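Side-chain contacts in TRAP dicarboxylate transporter, DctP subunit (Anaerococcus prevoti, PDB 4N91), which binds D-glucuronate in both its alpha and beta forms and probably delivers it to a TRAP-type membrane transporter: residues N42-L47 with N216-T221; F109-L114 with K312-R317; E144-L149 with S249-L254. One frame throughout, in Å; residues are numbered along the deposited sequence.

Contact 1 (N42-L47 with N216-T221); sequences NHPTHL and NEMSLT
His43 and Pro44 together receive the methyl tip of Met218, and the His43 side chain can be followed outward to see how. From CB the chain turns so that CG lies anti to the backbone N (chi1 -172°), which sets the imidazole between its own helix and the facing segment. CG is 4.1 Å from Met218 CE, and the next ring carbon, CD2, comes closer, at 3.7 Å from the same CE. The methyl reaches the ring obliquely. On the side of its own helix ND1 accepts from Thr45 N at 3.0 Å, close to the ring plane and nearly straight (163°); this is an N-cap bond that fixes the ring's rotation at the start of helix 44-60. At the tip, NE2 lies 3.1 Å from a water that accepts from Asn216 ND2, so the polar end of His43 is tied through solvent to a residue that binds beta-D-glucuronate. Pro44 CD covers one face of the imidazole toward its rim and also meets Met218 CE at 3.6 Å. Met218 is a selenomethionine whose chain bends at chi2 and chi3; it has two conformers, and these contacts hold for one of them. No direct hydrogen bond joins the two segments, and the nearest atoms of the bound sugar and the His43 side chain are about 5 Å apart. Helix 44-60 follows strand 31-36 of the five-stranded sheet, whereas 216-221 follows strand 212-215 of the four-stranded one. The contact therefore spans the two lobes of the solute-binding fold, beside helix 256-290, which touches Thr45 through Gln273 and Asn216 through Trp277.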
loop_
_atom_site.group_PDB
_atom_site.type_symbol
_atom_site.label_atom_id
_atom_site.label_comp_id
_atom_site.label_asym_id
_atom_site.label_seq_id
_atom_site.Cartn_x
_atom_site.Cartn_y
_atom_site.Cartn_z
ATOM N N ASN A 42 -13.978 -4.596 8.169
ATOM C CA ASN A 42 -14.753 -4.694 6.935
ATOM C C ASN A 42 -13.892 -4.623 5.675
ATOM O O ASN A 42 -14.367 -4.868 4.573
ATOM C CB ASN A 42 -15.774 -3.569 6.881
ATOM C CG ASN A 42 -16.841 -3.718 7.947
ATOM O OD1 ASN A 42 -17.377 -4.808 8.159
ATOM N ND2 ASN A 42 -17.137 -2.636 8.632
ATOM N N HIS A 43 -12.626 -4.266 5.846
ATOM C CA HIS A 43 -11.769 -3.978 4.706
ATOM C C HIS A 43 -11.332 -5.295 4.029
ATOM O O HIS A 43 -11.132 -6.289 4.695
ATOM C CB HIS A 43 -10.558 -3.200 5.249
ATOM C CG HIS A 43 -9.646 -2.657 4.198
ATOM N ND1 HIS A 43 -8.739 -3.453 3.539
ATOM C CD2 HIS A 43 -9.468 -1.405 3.722
ATOM C CE1 HIS A 43 -8.045 -2.717 2.686
ATOM N NE2 HIS A 43 -8.467 -1.464 2.789
ATOM N N PRO A 44 -11.158 -5.295 2.695
ATOM C CA PRO A 44 -10.650 -6.467 1.951
ATOM C C PRO A 44 -9.463 -7.182 2.582
ATOM O O PRO A 44 -9.346 -8.397 2.523
ATOM C CB PRO A 44 -10.262 -5.861 0.612
ATOM C CG PRO A 44 -11.304 -4.806 0.422
ATOM C CD PRO A 44 -11.399 -4.161 1.786
ATOM N N THR A 45 -8.512 -6.432 3.107
ATOM C CA THR A 45 -7.357 -7.029 3.773
ATOM C C THR A 45 -7.710 -7.863 4.973
ATOM O O THR A 45 -7.148 -8.937 5.168
ATOM C CB THR A 45 -6.352 -5.903 4.112
ATOM O OG1 THR A 45 -5.866 -5.374 2.884
ATOM C CG2 THR A 45 -5.201 -6.419 4.972
ATOM N N HIS A 46 -8.656 -7.407 5.795
ATOM C CA HIS A 46 -9.098 -8.228 6.902
ATOM C C HIS A 46 -9.810 -9.494 6.391
ATOM O O HIS A 46 -9.555 -10.584 6.886
ATOM C CB HIS A 46 -10.007 -7.453 7.859
ATOM C CG HIS A 46 -10.303 -8.199 9.115
ATOM N ND1 HIS A 46 -9.343 -8.500 10.055
ATOM C CD2 HIS A 46 -11.449 -8.756 9.566
ATOM C CE1 HIS A 46 -9.882 -9.194 11.037
ATOM N NE2 HIS A 46 -11.165 -9.347 10.774
ATOM N N LEU A 47 -10.662 -9.344 5.374
ATOM C CA LEU A 47 -11.393 -10.479 4.815
ATOM C C LEU A 47 -10.405 -11.479 4.218
ATOM O O LEU A 47 -10.570 -12.684 4.387
ATOM C CB LEU A 47 -12.387 -10.025 3.759
ATOM C CG LEU A 47 -13.396 -8.980 4.230
ATOM C CD1 LEU A 47 -14.298 -8.555 3.077
ATOM C CD2 LEU A 47 -14.198 -9.515 5.372
ATOM N N ASN A 216 -6.438 5.899 -2.020
ATOM C CA ASN A 216 -7.562 5.334 -2.720
ATOM C C ASN A 216 -8.889 5.761 -2.082
ATOM O O ASN A 216 -8.923 6.433 -1.051
ATOM C CB ASN A 216 -7.439 3.816 -2.792
ATOM C CG ASN A 216 -7.426 3.156 -1.424
ATOM O OD1 ASN A 216 -8.288 3.429 -0.555
ATOM N ND2 ASN A 216 -6.420 2.315 -1.195
ATOM N N GLU A 217 -9.991 5.353 -2.691
ATOM C CA GLU A 217 -11.309 5.791 -2.264
ATOM C C GLU A 217 -11.774 5.231 -0.922
ATOM O O GLU A 217 -12.634 5.823 -0.285
ATOM C CB GLU A 217 -12.337 5.466 -3.333
ATOM C CG GLU A 217 -12.005 6.070 -4.693
ATOM C CD GLU A 217 -11.217 5.152 -5.627
ATOM O OE1 GLU A 217 -10.370 4.347 -5.173
ATOM O OE2 GLU A 217 -11.469 5.247 -6.861
HETATM N N MSE A 218 -11.197 4.112 -0.501
HETATM C CA MSE A 218 -11.604 3.472 0.742
HETATM C C MSE A 218 -11.260 4.328 1.957
HETATM O O MSE A 218 -11.904 4.237 2.999
HETATM C CB MSE A 218 -11.001 2.069 0.846
HETATM C CG MSE A 218 -11.769 1.019 0.089
HETATM SE SE MSE A 218 -13.327 0.603 1.114
HETATM C CE MSE A 218 -12.797 -0.861 2.281
ATOM N N SER A 219 -10.254 5.184 1.827
ATOM C CA SER A 219 -9.917 6.120 2.895
ATOM C C SER A 219 -11.075 7.042 3.195
ATOM O O SER A 219 -11.227 7.484 4.328
ATOM C CB SER A 219 -8.710 6.993 2.515
ATOM O OG SER A 219 -7.496 6.258 2.666
ATOM N N LEU A 220 -11.841 7.408 2.173
ATOM C CA LEU A 220 -12.906 8.376 2.348
ATOM C C LEU A 220 -14.025 7.821 3.219
ATOM O O LEU A 220 -14.656 8.550 3.963
ATOM C CB LEU A 220 -13.525 8.752 1.001
ATOM C CG LEU A 220 -12.600 9.437 -0.003
ATOM C CD1 LEU A 220 -13.268 9.572 -1.361
ATOM C CD2 LEU A 220 -12.192 10.801 0.536
ATOM N N THR A 221 -14.269 6.523 3.079
ATOM C CA THR A 221 -15.473 5.906 3.634
ATOM C C THR A 221 -15.103 5.059 4.843
ATOM O O THR A 221 -15.520 5.365 5.963
ATOM C CB THR A 221 -16.224 5.103 2.549
ATOM O OG1 THR A 221 -15.325 4.147 1.950
ATOM C CG2 THR A 221 -16.776 6.037 1.478
HETATM O O HOH W 1 -6.543 0.195 1.057
#

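Contact 2 (F109-L114 with K312-R317); sequences FNLPYL and KEVLER
Leu111 meets Val314 and Leu315 where an irregular segment lies against a helix of the TRAP solute-binding fold, within the lobe built on the four-stranded sheet. That placement rests on two links: Tyr113 shares backbone hydrogen bonding with His237 of strand 231-238, and helix 301-317 follows strand 294-296. Leu111 has more surface buried here than either of its partners. Its CG is anti to the carbonyl carbon (chi1 -65°), and the two methyls spread across neighbouring residues of the helix. CD2 sits over the branch point of Val314, 3.8 Å from its CG1, with CB and CG2 only slightly farther from the same methyl; one methyl thus touches all three side-chain carbons. No hydrogen bond crosses, so the evidence is for purely apolar packing. The helix is tied to other parts of the lobe by different residues: Glu313 forms a salt bridge with Arg184, and both Val314 and Leu315 rest on Leu321 in the following loop. Pro112, next to Leu111, packs farther back on the same helix, against Val307 and Leu310. Leu315 makes the looser of the two contacts with Leu111, its CD2 standing 4.4 Å from Leu111 CD1.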
loop_
_atom_site.group_PDB
_atom_site.type_symbol
_atom_site.label_atom_id
_atom_site.label_comp_id
_atom_site.label_asym_id
_atom_site.label_seq_id
_atom_site.Cartn_x
_atom_site.Cartn_y
_atom_site.Cartn_z
ATOM N N PHE A 109 8.464 0.317 -6.658
ATOM C CA PHE A 109 6.995 0.384 -6.772
ATOM C C PHE A 109 6.393 1.668 -6.182
ATOM O O PHE A 109 5.177 1.842 -6.202
ATOM C CB PHE A 109 6.320 -0.825 -6.134
ATOM C CG PHE A 109 6.796 -2.141 -6.660
ATOM C CD1 PHE A 109 6.872 -2.385 -8.022
ATOM C CD2 PHE A 109 7.173 -3.146 -5.792
ATOM C CE1 PHE A 109 7.314 -3.606 -8.480
ATOM C CE2 PHE A 109 7.620 -4.368 -6.265
ATOM C CZ PHE A 109 7.704 -4.583 -7.598
ATOM N N ASN A 110 7.232 2.548 -5.659
ATOM C CA ASN A 110 6.782 3.862 -5.167
ATOM C C ASN A 110 6.928 4.980 -6.193
ATOM O O ASN A 110 6.547 6.122 -5.928
ATOM C CB ASN A 110 7.536 4.237 -3.893
ATOM C CG ASN A 110 7.235 3.284 -2.759
ATOM O OD1 ASN A 110 6.149 2.702 -2.720
ATOM N ND2 ASN A 110 8.200 3.075 -1.872
ATOM N N LEU A 111 7.451 4.661 -7.373
ATOM C CA LEU A 111 7.627 5.670 -8.411
ATOM C C LEU A 111 6.267 6.156 -8.911
ATOM O O LEU A 111 5.399 5.355 -9.199
ATOM C CB LEU A 111 8.425 5.098 -9.586
ATOM C CG LEU A 111 9.875 4.715 -9.277
ATOM C CD1 LEU A 111 10.536 4.061 -10.496
ATOM C CD2 LEU A 111 10.642 5.948 -8.838
ATOM N N PRO A 112 6.085 7.474 -9.031
ATOM C CA PRO A 112 4.844 8.008 -9.589
ATOM C C PRO A 112 4.698 7.711 -11.076
ATOM O O PRO A 112 5.700 7.680 -11.818
ATOM C CB PRO A 112 4.983 9.521 -9.385
ATOM C CG PRO A 112 6.122 9.701 -8.448
ATOM C CD PRO A 112 7.015 8.538 -8.627
ATOM N N TYR A 113 3.454 7.471 -11.482
ATOM C CA TYR A 113 3.109 7.254 -12.876
ATOM C C TYR A 113 3.988 6.188 -13.496
ATOM O O TYR A 113 4.491 6.333 -14.611
ATOM C CB TYR A 113 3.179 8.575 -13.633
ATOM C CG TYR A 113 2.184 9.555 -13.086
ATOM C CD1 TYR A 113 0.825 9.348 -13.258
ATOM C CD2 TYR A 113 2.585 10.661 -12.356
ATOM C CE1 TYR A 113 -0.101 10.230 -12.743
ATOM C CE2 TYR A 113 1.675 11.546 -11.842
ATOM C CZ TYR A 113 0.329 11.323 -12.027
ATOM O OH TYR A 113 -0.598 12.200 -11.491
ATOM N N LEU A 114 4.134 5.100 -12.757
ATOM C CA LEU A 114 4.987 4.003 -13.163
ATOM C C LEU A 114 4.213 3.043 -14.036
ATOM O O LEU A 114 4.717 2.592 -15.069
ATOM C CB LEU A 114 5.530 3.281 -11.929
ATOM C CG LEU A 114 6.299 2.001 -12.203
ATOM C CD1 LEU A 114 7.561 2.328 -12.995
ATOM C CD2 LEU A 114 6.620 1.315 -10.884
ATOM N N LYS A 312 13.630 10.069 -12.550
ATOM C CA LYS A 312 14.997 10.244 -13.033
ATOM C C LYS A 312 15.994 10.165 -11.880
ATOM O O LYS A 312 17.018 9.499 -11.991
ATOM C CB LYS A 312 15.140 11.573 -13.781
ATOM C CG LYS A 312 16.553 11.859 -14.296
ATOM C CD LYS A 312 16.637 13.227 -14.970
ATOM C CE LYS A 312 17.931 13.395 -15.770
ATOM N NZ LYS A 312 19.056 13.909 -14.939
ATOM N N GLU A 313 15.682 10.841 -10.773
ATOM C CA GLU A 313 16.572 10.923 -9.624
ATOM C C GLU A 313 16.714 9.574 -8.954
ATOM O O GLU A 313 17.796 9.169 -8.565
ATOM C CB GLU A 313 16.006 11.918 -8.591
ATOM C CG GLU A 313 16.116 13.369 -9.000
ATOM C CD GLU A 313 15.212 14.301 -8.186
ATOM O OE1 GLU A 313 14.699 13.899 -7.111
ATOM O OE2 GLU A 313 15.011 15.454 -8.638
ATOM N N VAL A 314 15.594 8.891 -8.786
ATOM C CA VAL A 314 15.579 7.624 -8.058
ATOM C C VAL A 314 16.352 6.593 -8.855
ATOM O O VAL A 314 17.176 5.853 -8.303
ATOM C CB VAL A 314 14.146 7.157 -7.768
ATOM C CG1 VAL A 314 14.104 5.688 -7.360
ATOM C CG2 VAL A 314 13.511 8.037 -6.697
ATOM N N LEU A 315 16.114 6.543 -10.162
ATOM C CA LEU A 315 16.789 5.551 -10.992
ATOM C C LEU A 315 18.290 5.820 -11.060
ATOM O O LEU A 315 19.106 4.885 -11.025
ATOM C CB LEU A 315 16.203 5.531 -12.398
ATOM C CG LEU A 315 14.782 4.985 -12.518
ATOM C CD1 LEU A 315 14.297 5.064 -13.963
ATOM C CD2 LEU A 315 14.671 3.558 -12.008
ATOM N N GLU A 316 18.662 7.092 -11.159
ATOM C CA GLU A 316 20.080 7.454 -11.250
ATOM C C GLU A 316 20.834 7.095 -9.984
ATOM O O GLU A 316 22.010 6.742 -10.039
ATOM C CB GLU A 316 20.260 8.951 -11.505
ATOM C CG GLU A 316 20.037 9.364 -12.942
ATOM C CD GLU A 316 19.930 10.878 -13.122
ATOM O OE1 GLU A 316 19.756 11.601 -12.112
ATOM O OE2 GLU A 316 20.021 11.338 -14.284
ATOM N N ARG A 317 20.170 7.195 -8.840
ATOM C CA ARG A 317 20.842 6.987 -7.570
ATOM C C ARG A 317 20.949 5.525 -7.197
ATOM O O ARG A 317 21.839 5.138 -6.447
ATOM C CB ARG A 317 20.146 7.783 -6.457
ATOM C CG ARG A 317 20.340 9.277 -6.660
ATOM C CD ARG A 317 19.563 10.161 -5.692
ATOM N NE ARG A 317 19.693 11.570 -6.081
ATOM C CZ ARG A 317 18.831 12.533 -5.759
ATOM N NH1 ARG A 317 19.049 13.780 -6.170
ATOM N NH2 ARG A 317 17.751 12.261 -5.034
#

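Contact 3 (E144-L149 with S249-L254); sequences EGVTWL and SWLEGL
Glu144 crosses Leu251 at about a right angle, its chain extended beyond CG, and OE2 approaches the methyl CD2 of Leu251 to 3.2 Å, a tight fit. Leu251 has CG anti to the backbone N (chi1 -171°), which carries CD2 toward the strand. Glu144 OE2 also lies 3.2 Å from Glu252 OE2, with the carboxylate planes 87° apart. This is no hydrogen bond: both atoms are acceptors, and a water bridges them, donating over short distances of 2.6 Å to Glu144 OE2 and 2.5 Å to Glu252 OE2. Arg139 forms a salt bridge with Glu144 OE1 and Arg259 one with Glu252 OE2, which probably offsets the repulsion of the paired charges. With an alanine in place of Glu144, Arg139 would probably be left without this carboxylate mate. Past Gly145, Val146 again faces the helix. Strand 143-149 is an outermost strand of the five-stranded sheet of this periplasmic-binding-protein lobe, antiparallel to strand 242-247, which runs on into helix 248-253; the N-to-C directions of the short strand and helix segments differ by 59°, and their axes pass 10.6 Å apart at the closest. Val146 CG1 touches Leu251 CD2 at 3.8 Å. Farther along, Leu149 shares backbone hydrogen bonding with Asp242, a glucuronate-pocket residue.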
loop_
_atom_site.group_PDB
_atom_site.type_symbol
_atom_site.label_atom_id
_atom_site.label_comp_id
_atom_site.label_asym_id
_atom_site.label_seq_id
_atom_site.Cartn_x
_atom_site.Cartn_y
_atom_site.Cartn_z
ATOM N N GLU A 144 10.702 -10.954 5.088
ATOM C CA GLU A 144 10.586 -11.031 3.648
ATOM C C GLU A 144 9.134 -10.927 3.232
ATOM O O GLU A 144 8.217 -11.310 3.983
ATOM C CB GLU A 144 11.249 -12.281 3.097
ATOM C CG GLU A 144 10.488 -13.541 3.228
ATOM C CD GLU A 144 11.249 -14.740 2.637
ATOM O OE1 GLU A 144 12.197 -14.554 1.844
ATOM O OE2 GLU A 144 10.906 -15.874 2.996
ATOM N N GLY A 145 8.934 -10.375 2.040
ATOM C CA GLY A 145 7.608 -10.290 1.446
ATOM C C GLY A 145 7.186 -11.662 0.987
ATOM O O GLY A 145 7.997 -12.425 0.454
ATOM N N VAL A 146 5.916 -11.986 1.207
ATOM C CA VAL A 146 5.379 -13.267 0.781
ATOM C C VAL A 146 4.255 -13.156 -0.252
ATOM O O VAL A 146 4.032 -14.107 -1.026
ATOM C CB VAL A 146 4.908 -14.128 1.974
ATOM C CG1 VAL A 146 6.114 -14.502 2.856
ATOM C CG2 VAL A 146 3.779 -13.446 2.750
ATOM N N THR A 147 3.603 -11.996 -0.287
ATOM C CA THR A 147 2.625 -11.686 -1.325
ATOM C C THR A 147 2.308 -10.198 -1.267
ATOM O O THR A 147 2.861 -9.479 -0.431
ATOM C CB THR A 147 1.338 -12.564 -1.228
ATOM O OG1 THR A 147 0.557 -12.412 -2.424
ATOM C CG2 THR A 147 0.512 -12.208 -0.039
ATOM N N TRP A 148 1.454 -9.757 -2.182
ATOM C CA TRP A 148 0.995 -8.378 -2.230
ATOM C C TRP A 148 -0.533 -8.340 -2.136
ATOM O O TRP A 148 -1.225 -9.350 -2.310
ATOM C CB TRP A 148 1.472 -7.711 -3.518
ATOM C CG TRP A 148 0.799 -8.266 -4.768
ATOM C CD1 TRP A 148 1.086 -9.450 -5.417
ATOM C CD2 TRP A 148 -0.253 -7.653 -5.518
ATOM N NE1 TRP A 148 0.263 -9.602 -6.514
ATOM C CE2 TRP A 148 -0.557 -8.507 -6.603
ATOM C CE3 TRP A 148 -0.955 -6.451 -5.386
ATOM C CZ2 TRP A 148 -1.548 -8.209 -7.528
ATOM C CZ3 TRP A 148 -1.933 -6.154 -6.314
ATOM C CH2 TRP A 148 -2.221 -7.035 -7.374
ATOM N N LEU A 149 -1.046 -7.156 -1.839
ATOM C CA LEU A 149 -2.473 -6.923 -1.762
ATOM C C LEU A 149 -2.767 -5.653 -2.528
ATOM O O LEU A 149 -1.945 -4.731 -2.532
ATOM C CB LEU A 149 -2.933 -6.772 -0.306
ATOM C CG LEU A 149 -2.508 -7.914 0.645
ATOM C CD1 LEU A 149 -2.777 -7.515 2.055
ATOM C CD2 LEU A 149 -3.155 -9.240 0.318
ATOM N N SER A 249 13.206 -15.545 10.154
ATOM C CA SER A 249 13.589 -16.717 10.956
ATOM C C SER A 249 12.411 -17.635 11.193
ATOM O O SER A 249 12.517 -18.867 11.084
ATOM C CB SER A 249 14.192 -16.278 12.299
ATOM O OG SER A 249 15.425 -15.647 12.084
ATOM N N TRP A 250 11.264 -17.034 11.491
ATOM C CA TRP A 250 10.055 -17.808 11.714
ATOM C C TRP A 250 9.660 -18.592 10.472
ATOM O O TRP A 250 9.397 -19.799 10.525
ATOM C CB TRP A 250 8.887 -16.908 12.159
ATOM C CG TRP A 250 7.627 -17.670 12.098
ATOM C CD1 TRP A 250 7.242 -18.682 12.929
ATOM C CD2 TRP A 250 6.576 -17.525 11.132
ATOM N NE1 TRP A 250 6.031 -19.169 12.553
ATOM C CE2 TRP A 250 5.592 -18.481 11.446
ATOM C CE3 TRP A 250 6.378 -16.688 10.030
ATOM C CZ2 TRP A 250 4.426 -18.631 10.696
ATOM C CZ3 TRP A 250 5.207 -16.827 9.293
ATOM C CH2 TRP A 250 4.255 -17.791 9.619
ATOM N N LEU A 251 9.608 -17.904 9.338
ATOM C CA LEU A 251 9.124 -18.535 8.124
ATOM C C LEU A 251 10.060 -19.685 7.722
ATOM O O LEU A 251 9.622 -20.808 7.446
ATOM C CB LEU A 251 9.002 -17.481 7.009
ATOM C CG LEU A 251 8.307 -17.936 5.727
ATOM C CD1 LEU A 251 6.871 -18.261 6.002
ATOM C CD2 LEU A 251 8.428 -16.863 4.676
ATOM N N GLU A 252 11.355 -19.422 7.708
ATOM C CA GLU A 252 12.305 -20.446 7.267
ATOM C C GLU A 252 12.457 -21.572 8.276
ATOM O O GLU A 252 12.951 -22.651 7.942
ATOM C CB GLU A 252 13.656 -19.819 6.942
ATOM C CG GLU A 252 13.594 -18.873 5.738
ATOM C CD GLU A 252 12.855 -19.479 4.537
ATOM O OE1 GLU A 252 13.031 -20.685 4.267
ATOM O OE2 GLU A 252 12.089 -18.744 3.867
ATOM N N GLY A 253 12.022 -21.321 9.499
ATOM C CA GLY A 253 12.004 -22.321 10.549
ATOM C C GLY A 253 10.875 -23.325 10.434
ATOM O O GLY A 253 10.917 -24.382 11.059
ATOM N N LEU A 254 9.849 -23.017 9.647
ATOM C CA LEU A 254 8.738 -23.945 9.495
ATOM C C LEU A 254 9.177 -25.272 8.870
ATOM O O LEU A 254 9.954 -25.293 7.909
ATOM C CB LEU A 254 7.633 -23.348 8.631
ATOM C CG LEU A 254 6.957 -22.102 9.196
ATOM C CD1 LEU A 254 5.980 -21.582 8.176
ATOM C CD2 LEU A 254 6.238 -22.414 10.491
HETATM O O HOH W 2 11.852 -17.847 1.532
#

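Along the chain the segments come in the order 42-47, 109-114, 144-149, 216-221, 249-254 and 312-317, so contact 1 interleaves with each of the others. The three centres are widely spaced: about 27 Å between contacts 1 and 2, about 26 Å between 2 and 3, and about 24 Å between 1 and 3. Contacts 1 and 2 lie on opposite sides of the chain's centre. Contacts 1 and 3 nevertheless touch, Thr45 OG1 packing 3.8 Å from Leu149 CD1, and both border helix 256-290. Contact 3 belongs to the five-stranded lobe, contact 2 to the four-stranded lobe, and contact 1 joins them near the bound glucuronate, consistent with a closed cleft.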